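PDB 6SMF: 3-dehydroquinate dehydratase from Zymomonas mobilis subsp. mobilis, which probably catalyses the trans-dehydration of 3-dehydroquinate to 3-dehydroshikimate through an enolate intermediate, the third step of chorismate biosynthesis. Local coordinates for residues I37-V50 / A136-K148. Residues are numbered along the deposited sequence; the frame is centred on the assembly and turned at random. Where two conformers were deposited one is given.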
loop_
_atom_site.group_PDB
_atom_site.type_symbol
_atom_site.label_atom_id
_atom_site.label_comp_id
_atom_site.label_asym_id
_atom_site.label_seq_id
_atom_site.Cartn_x
_atom_site.Cartn_y
_atom_site.Cartn_z
ATOM N N ILE A 37 -39.502 -6.304 -12.135
ATOM C CA ILE A 37 -38.381 -6.566 -13.080
ATOM C C ILE A 37 -38.513 -7.997 -13.628
ATOM O O ILE A 37 -38.324 -8.173 -14.861
ATOM C CB ILE A 37 -37.037 -6.274 -12.380
ATOM C CG1 ILE A 37 -36.835 -4.764 -12.277
ATOM C CG2 ILE A 37 -35.876 -6.950 -13.080
ATOM C CD1 ILE A 37 -35.607 -4.351 -11.512
ATOM N N ALA A 38 -38.824 -8.961 -12.749
ATOM C CA ALA A 38 -39.134 -10.368 -13.096
ATOM C C ALA A 38 -40.270 -10.399 -14.130
ATOM O O ALA A 38 -40.178 -11.176 -15.115
ATOM C CB ALA A 38 -39.483 -11.153 -11.853
ATOM N N ASN A 39 -41.307 -9.588 -13.925
ATOM C CA ASN A 39 -42.487 -9.536 -14.829
ATOM C C ASN A 39 -42.040 -8.969 -16.178
ATOM O O ASN A 39 -42.341 -9.603 -17.207
ATOM C CB ASN A 39 -43.657 -8.781 -14.181
ATOM C CG ASN A 39 -44.241 -9.539 -12.954
ATOM O OD1 ASN A 39 -43.916 -10.725 -12.664
ATOM N ND2 ASN A 39 -45.132 -8.866 -12.230
ATOM N N LYS A 40 -41.287 -7.853 -16.171
ATOM C CA LYS A 40 -40.751 -7.226 -17.416
ATOM C C LYS A 40 -40.035 -8.314 -18.229
ATOM O O LYS A 40 -40.331 -8.423 -19.465
ATOM C CB LYS A 40 -39.794 -6.075 -17.110
ATOM C CG LYS A 40 -40.306 -4.643 -17.247
ATOM C CD LYS A 40 -39.161 -3.618 -16.910
ATOM C CE LYS A 40 -39.089 -2.370 -17.785
ATOM N NZ LYS A 40 -40.449 -1.843 -18.074
ATOM N N LEU A 41 -39.192 -9.103 -17.529
ATOM C CA LEU A 41 -38.202 -10.050 -18.109
ATOM C C LEU A 41 -38.921 -11.268 -18.684
ATOM O O LEU A 41 -38.543 -11.692 -19.785
ATOM C CB LEU A 41 -37.169 -10.477 -17.054
ATOM C CG LEU A 41 -36.100 -9.429 -16.725
ATOM C CD1 LEU A 41 -35.241 -9.868 -15.549
ATOM C CD2 LEU A 41 -35.214 -9.141 -17.929
ATOM N N LYS A 42 -39.894 -11.813 -17.951
ATOM C CA LYS A 42 -40.744 -12.953 -18.402
ATOM C C LYS A 42 -41.439 -12.612 -19.729
ATOM O O LYS A 42 -41.471 -13.515 -20.596
ATOM C CB LYS A 42 -41.778 -13.343 -17.345
ATOM C CG LYS A 42 -41.187 -14.226 -16.261
ATOM C CD LYS A 42 -41.942 -14.225 -14.987
ATOM C CE LYS A 42 -41.508 -15.372 -14.106
ATOM N NZ LYS A 42 -41.996 -15.145 -12.734
ATOM N N LEU A 43 -41.911 -11.361 -19.872
ATOM C CA LEU A 43 -42.574 -10.835 -21.107
ATOM C C LEU A 43 -41.550 -10.685 -22.236
ATOM O O LEU A 43 -41.896 -11.003 -23.392
ATOM C CB LEU A 43 -43.216 -9.472 -20.832
ATOM C CG LEU A 43 -44.655 -9.484 -20.337
ATOM C CD1 LEU A 43 -45.061 -8.063 -19.969
ATOM C CD2 LEU A 43 -45.586 -10.084 -21.375
ATOM N N GLN A 44 -40.360 -10.166 -21.922
ATOM C CA GLN A 44 -39.282 -9.955 -22.915
ATOM C C GLN A 44 -38.886 -11.333 -23.452
ATOM O O GLN A 44 -38.633 -11.466 -24.693
ATOM C CB GLN A 44 -38.127 -9.219 -22.241
ATOM C CG GLN A 44 -37.166 -8.552 -23.203
ATOM C CD GLN A 44 -35.890 -8.193 -22.483
ATOM O OE1 GLN A 44 -35.876 -7.914 -21.278
ATOM N NE2 GLN A 44 -34.804 -8.229 -23.232
ATOM N N ALA A 45 -38.886 -12.322 -22.543
ATOM C CA ALA A 45 -38.486 -13.725 -22.793
ATOM C C ALA A 45 -39.467 -14.367 -23.769
ATOM O O ALA A 45 -39.013 -15.149 -24.604
ATOM C CB ALA A 45 -38.369 -14.491 -21.484
ATOM N N GLU A 46 -40.754 -14.048 -23.666
ATOM C CA GLU A 46 -41.786 -14.477 -24.647
ATOM C C GLU A 46 -41.418 -13.890 -26.020
ATOM O O GLU A 46 -41.273 -14.677 -26.955
ATOM C CB GLU A 46 -43.176 -14.056 -24.163
ATOM C CG GLU A 46 -44.201 -15.176 -24.077
ATOM C CD GLU A 46 -45.445 -14.751 -23.302
ATOM O OE1 GLU A 46 -45.256 -14.292 -22.149
ATOM O OE2 GLU A 46 -46.593 -14.854 -23.848
ATOM N N LYS A 47 -41.188 -12.566 -26.129
ATOM C CA LYS A 47 -40.819 -11.909 -27.419
ATOM C C LYS A 47 -39.565 -12.579 -28.018
ATOM O O LYS A 47 -39.420 -12.524 -29.251
ATOM C CB LYS A 47 -40.612 -10.401 -27.229
ATOM N N LEU A 48 -38.695 -13.190 -27.191
ATOM C CA LEU A 48 -37.329 -13.644 -27.598
ATOM C C LEU A 48 -37.279 -15.170 -27.796
ATOM O O LEU A 48 -36.263 -15.676 -28.325
ATOM C CB LEU A 48 -36.316 -13.214 -26.528
ATOM C CG LEU A 48 -35.878 -11.755 -26.571
ATOM C CD1 LEU A 48 -34.882 -11.448 -25.448
ATOM C CD2 LEU A 48 -35.259 -11.425 -27.922
ATOM N N ASP A 49 -38.312 -15.861 -27.333
ATOM C CA ASP A 49 -38.486 -17.323 -27.465
ATOM C C ASP A 49 -37.473 -18.085 -26.610
ATOM O O ASP A 49 -36.854 -19.071 -27.086
ATOM C CB ASP A 49 -38.474 -17.750 -28.924
ATOM C CG ASP A 49 -39.526 -18.837 -29.089
ATOM O OD1 ASP A 49 -39.533 -19.806 -28.263
ATOM O OD2 ASP A 49 -40.385 -18.653 -29.937
ATOM N N VAL A 50 -37.350 -17.668 -25.349
ATOM C CA VAL A 50 -36.464 -18.332 -24.350
ATOM C C VAL A 50 -37.245 -18.424 -23.042
ATOM O O VAL A 50 -38.143 -17.581 -22.849
ATOM C CB VAL A 50 -35.142 -17.561 -24.195
ATOM C CG1 VAL A 50 -34.468 -17.311 -25.538
ATOM C CG2 VAL A 50 -35.314 -16.243 -23.477
ATOM N N ALA A 136 -33.415 -1.407 -14.369
ATOM C CA ALA A 136 -34.057 -2.623 -14.916
ATOM C C ALA A 136 -33.578 -2.890 -16.355
ATOM O O ALA A 136 -33.423 -4.058 -16.722
ATOM C CB ALA A 136 -35.548 -2.449 -14.876
ATOM N N GLU A 137 -33.366 -1.820 -17.132
ATOM C CA GLU A 137 -32.838 -1.897 -18.524
ATOM C C GLU A 137 -31.507 -2.665 -18.533
ATOM O O GLU A 137 -31.251 -3.254 -19.577
ATOM C CB GLU A 137 -32.739 -0.512 -19.189
ATOM C CG GLU A 137 -34.080 0.061 -19.648
ATOM C CD GLU A 137 -35.059 -0.916 -20.343
ATOM O OE1 GLU A 137 -34.634 -1.611 -21.336
ATOM O OE2 GLU A 137 -36.248 -1.040 -19.875
ATOM N N SER A 138 -30.705 -2.663 -17.454
ATOM C CA SER A 138 -29.464 -3.476 -17.346
ATOM C C SER A 138 -29.808 -4.960 -17.595
ATOM O O SER A 138 -29.135 -5.620 -18.393
ATOM C CB SER A 138 -28.707 -3.281 -16.027
ATOM O OG SER A 138 -28.111 -1.982 -15.928
ATOM N N TYR A 139 -30.836 -5.466 -16.944
ATOM C CA TYR A 139 -31.331 -6.853 -17.135
ATOM C C TYR A 139 -31.860 -7.048 -18.567
ATOM O O TYR A 139 -31.512 -8.068 -19.203
ATOM C CB TYR A 139 -32.423 -7.182 -16.106
ATOM C CG TYR A 139 -31.916 -7.304 -14.689
ATOM C CD1 TYR A 139 -31.833 -6.190 -13.863
ATOM C CD2 TYR A 139 -31.561 -8.538 -14.158
ATOM C CE1 TYR A 139 -31.412 -6.298 -12.554
ATOM C CE2 TYR A 139 -31.142 -8.654 -12.845
ATOM C CZ TYR A 139 -31.053 -7.530 -12.054
ATOM O OH TYR A 139 -30.613 -7.625 -10.770
ATOM N N SER A 140 -32.694 -6.130 -19.068
ATOM C CA SER A 140 -33.342 -6.279 -20.391
ATOM C C SER A 140 -32.245 -6.403 -21.468
ATOM O O SER A 140 -32.347 -7.332 -22.303
ATOM C CB SER A 140 -34.414 -5.205 -20.654
ATOM O OG SER A 140 -34.003 -4.170 -21.541
ATOM N N LEU A 141 -31.219 -5.551 -21.438
ATOM C CA LEU A 141 -30.053 -5.569 -22.377
ATOM C C LEU A 141 -29.299 -6.898 -22.272
ATOM O O LEU A 141 -28.893 -7.481 -23.318
ATOM C CB LEU A 141 -29.100 -4.431 -22.028
ATOM C CG LEU A 141 -29.576 -3.026 -22.389
ATOM C CD1 LEU A 141 -28.809 -1.986 -21.581
ATOM C CD2 LEU A 141 -29.375 -2.767 -23.864
ATOM N N ALA A 142 -29.099 -7.340 -21.043
ATOM C CA ALA A 142 -28.425 -8.613 -20.713
ATOM C C ALA A 142 -29.232 -9.752 -21.349
ATOM O O ALA A 142 -28.632 -10.621 -21.985
ATOM C CB ALA A 142 -28.307 -8.727 -19.203
ATOM N N LEU A 143 -30.557 -9.715 -21.253
ATOM C CA LEU A 143 -31.411 -10.810 -21.769
ATOM C C LEU A 143 -31.357 -10.829 -23.312
ATOM O O LEU A 143 -31.302 -11.965 -23.863
ATOM C CB LEU A 143 -32.828 -10.695 -21.199
ATOM C CG LEU A 143 -33.799 -11.808 -21.622
ATOM C CD1 LEU A 143 -33.215 -13.214 -21.460
ATOM C CD2 LEU A 143 -35.114 -11.699 -20.860
ATOM N N ASP A 144 -31.340 -9.661 -23.993
ATOM C CA ASP A 144 -31.184 -9.582 -25.480
ATOM C C ASP A 144 -29.815 -10.192 -25.844
ATOM O O ASP A 144 -29.748 -11.041 -26.714
ATOM C CB ASP A 144 -31.258 -8.155 -26.051
ATOM C CG ASP A 144 -32.635 -7.537 -26.299
ATOM O OD1 ASP A 144 -33.511 -8.183 -26.931
ATOM O OD2 ASP A 144 -32.812 -6.360 -25.908
ATOM N N ALA A 145 -28.750 -9.770 -25.173
ATOM C CA ALA A 145 -27.372 -10.190 -25.525
ATOM C C ALA A 145 -27.238 -11.723 -25.344
ATOM O O ALA A 145 -26.542 -12.398 -26.180
ATOM C CB ALA A 145 -26.426 -9.409 -24.662
ATOM N N ALA A 146 -27.873 -12.211 -24.262
ATOM C CA ALA A 146 -27.878 -13.608 -23.774
ATOM C C ALA A 146 -28.628 -14.508 -24.756
ATOM O O ALA A 146 -28.189 -15.660 -24.973
ATOM C CB ALA A 146 -28.498 -13.627 -22.403
ATOM N N ALA A 147 -29.743 -14.021 -25.306
ATOM C CA ALA A 147 -30.521 -14.725 -26.344
ATOM C C ALA A 147 -29.665 -14.888 -27.612
ATOM O O ALA A 147 -29.786 -15.962 -28.231
ATOM C CB ALA A 147 -31.810 -13.982 -26.627
ATOM N N LYS A 148 -28.848 -13.884 -27.985
ATOM C CA LYS A 148 -28.066 -13.868 -29.255
ATOM C C LYS A 148 -26.763 -14.666 -29.085
ATOM O O LYS A 148 -26.008 -14.678 -30.044
ATOM C CB LYS A 148 -27.736 -12.435 -29.718
ATOM C CG LYS A 148 -28.906 -11.554 -30.140
ATOM C CD LYS A 148 -28.492 -10.113 -30.416
ATOM C CE LYS A 148 -29.589 -9.292 -31.082
ATOM N NZ LYS A 148 -29.390 -7.834 -30.867
#
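Leu143 is the main bump of this contact. Its side chain fits as a knob into a hole formed by Leu41, Gln44, Ala45 and Leu48. CG lies anti to the backbone N (chi1 -178°), which sends the isobutyl group across to helix 37-48. There Leu143 CD2 sits 3.6 Å from Leu41 O and 3.9 Å from Leu41 CD2. Leu48 CD1 closes the hollow from the C-terminal side, 4.0 Å from Leu143 CG. Asp49, with positive phi, ends helix 37-48 in a Schellman motif, in which Val50 N bonds back to Ala45 O. Val50 CB points toward the contact, and its CG2 touches Leu143 CD1. One turn earlier on helix 136-147, Leu41 CD1 and CD2 both press on Tyr139 CB from the same side, each at 3.9 Å. Ile37 lays CG2 over one face of the Tyr139 ring, offset toward the rim, and its CG1 meets Ala136 CB at 3.7 Å.

The two helices run nearly parallel, 24° apart, on the same side of the parallel sheet of this flavodoxin-like type II dehydroquinase fold. Leu41 and Leu143 also rest on strands 9-14 and 51-56. Tyr139 OH is hydrogen-bonded to Asn14 OD1 and to ND2 of Asn81, a predicted substrate-binding residue.

Gln44 lies along the outer side of the Leu143 knob. Its extended chain brings NE2 to Ser140 O at 2.8 Å, in a nearly straight bond (168°). The acceptor lies in the Gln44 amide plane, which helps fix the rotation of the amide. Ser140 O also accepts from Asp144 N. Gln44 OE1 packs tightly on Ser140 CB at 3.1 Å, while Ser140 OG donates a hydrogen bond to Glu137 OE1, which it meets from above the carboxylate plane.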